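Local structure of protein DUF199/WhiA (Thermotoga maritima, 3HYI) at residues Gly23-Glu26 with Glu27-Glu31. The protein probably takes part in cell division and chromosome segregation, binding DNA and joining a degenerate LAGLIDADG homing-endonuclease domain to a C-terminal helix-turn-helix domain. Residues are numbered along the deposited sequence; the frame is centred on the assembly and turned at random.
Sequences GSRE and EVISE
S24 is the N-cap of helix 25-39, and its hydroxyl joins the side chain and the backbone of E27. S24 OG donates to E27 OE2 at 2.8 Å, reaching that oxygen on its anti side and somewhat out of the carboxylate plane. The capping bond itself, from E27 N to S24 OG, is weak at 3.4 Å, though nearly straight. With chi1 of -73°, E27 CG lies beside its own backbone N, which turns the extended chain back toward the cap; the carboxylate then ends next to G23, with OE1 3.7 Å from G23 CA. The partial positive charge of the helix start would probably help to stabilise this carboxylate.

Backbone bonds begin the helix: V28 N to S24 O, I29 N to R25 O and S30 N to E26 O, each 2.9 Å.

Two aliphatic groups touch polar ones: I29 CD1 lies over one face of the R25 guanidinium, 3.9 Å from R25 NE, and V28 CG2 comes to 3.1 Å from S24 O.

The start of helix 25-39 sits in the degenerate LAGLIDADG domain against two helices: V28 touches L65 and Y68 of helix 56-68, E26, E27 and S30 touch helix 108-122, where S30 OG bonds to L110 O, and E31 forms salt bridges with R61 and R116, one on each helix.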
loop_
_atom_site.group_PDB
_atom_site.type_symbol
_atom_site.label_atom_id
_atom_site.label_comp_id
_atom_site.label_asym_id
_atom_site.label_seq_id
_atom_site.Cartn_x
_atom_site.Cartn_y
_atom_site.Cartn_z
ATOM N N GLY A 23 30.370 -7.507 6.123
ATOM C CA GLY A 23 30.626 -8.929 5.880
ATOM C C GLY A 23 32.070 -9.248 5.569
ATOM O O GLY A 23 32.641 -10.206 6.101
ATOM N N SER A 24 32.650 -8.429 4.702
ATOM C CA SER A 24 34.023 -8.575 4.265
ATOM C C SER A 24 34.381 -7.309 3.514
ATOM O O SER A 24 33.519 -6.472 3.244
ATOM C CB SER A 24 34.181 -9.787 3.342
ATOM O OG SER A 24 33.337 -9.678 2.204
ATOM N N ARG A 25 35.650 -7.181 3.169
ATOM C CA ARG A 25 36.132 -6.046 2.396
ATOM C C ARG A 25 35.422 -5.926 1.041
ATOM O O ARG A 25 35.146 -4.827 0.563
ATOM C CB ARG A 25 37.629 -6.212 2.181
ATOM C CG ARG A 25 38.257 -5.048 1.506
ATOM C CD ARG A 25 39.721 -5.276 1.280
ATOM N NE ARG A 25 40.171 -4.346 0.255
ATOM C CZ ARG A 25 40.585 -3.101 0.483
ATOM N NH1 ARG A 25 40.661 -2.612 1.721
ATOM N NH2 ARG A 25 40.944 -2.344 -0.547
ATOM N N GLU A 26 35.137 -7.077 0.439
ATOM C CA GLU A 26 34.494 -7.163 -0.868
ATOM C C GLU A 26 33.053 -6.663 -0.810
ATOM O O GLU A 26 32.599 -5.939 -1.700
ATOM C CB GLU A 26 34.517 -8.611 -1.358
ATOM C CG GLU A 26 35.901 -9.117 -1.773
ATOM C CD GLU A 26 36.863 -9.333 -0.606
ATOM O OE1 GLU A 26 36.419 -9.754 0.490
ATOM O OE2 GLU A 26 38.075 -9.083 -0.796
ATOM N N GLU A 27 32.342 -7.064 0.241
ATOM C CA GLU A 27 30.970 -6.620 0.473
ATOM C C GLU A 27 30.909 -5.138 0.847
ATOM O O GLU A 27 29.961 -4.442 0.483
ATOM C CB GLU A 27 30.320 -7.465 1.568
ATOM C CG GLU A 27 29.985 -8.874 1.125
ATOM C CD GLU A 27 29.790 -9.813 2.296
ATOM O OE1 GLU A 27 28.687 -9.810 2.880
ATOM O OE2 GLU A 27 30.739 -10.553 2.634
ATOM N N VAL A 28 31.923 -4.663 1.567
ATOM C CA VAL A 28 32.040 -3.245 1.916
ATOM C C VAL A 28 32.252 -2.389 0.663
ATOM O O VAL A 28 31.613 -1.345 0.502
ATOM C CB VAL A 28 33.195 -3.008 2.921
ATOM C CG1 VAL A 28 33.490 -1.518 3.087
ATOM C CG2 VAL A 28 32.863 -3.647 4.264
ATOM N N ILE A 29 33.146 -2.834 -0.218
ATOM C CA ILE A 29 33.404 -2.134 -1.480
ATOM C C ILE A 29 32.200 -2.245 -2.419
ATOM O O ILE A 29 31.894 -1.303 -3.151
ATOM C CB ILE A 29 34.678 -2.662 -2.175
ATOM C CG1 ILE A 29 35.926 -2.210 -1.407
ATOM C CG2 ILE A 29 34.764 -2.169 -3.609
ATOM C CD1 ILE A 29 37.187 -2.948 -1.800
ATOM N N SER A 30 31.519 -3.390 -2.385
ATOM C CA SER A 30 30.307 -3.589 -3.177
ATOM C C SER A 30 29.209 -2.618 -2.747
ATOM O O SER A 30 28.539 -2.017 -3.591
ATOM C CB SER A 30 29.814 -5.035 -3.065
ATOM O OG SER A 30 28.710 -5.271 -3.921
ATOM N N GLU A 31 29.028 -2.455 -1.439
ATOM C CA GLU A 31 28.053 -1.484 -0.929
ATOM C C GLU A 31 28.450 -0.047 -1.259
ATOM O O GLU A 31 27.590 0.774 -1.576
ATOM C CB GLU A 31 27.848 -1.631 0.579
ATOM C CG GLU A 31 26.828 -0.643 1.142
ATOM C CD GLU A 31 26.545 -0.844 2.608
ATOM O OE1 GLU A 31 25.871 0.026 3.194
ATOM O OE2 GLU A 31 26.996 -1.858 3.180
#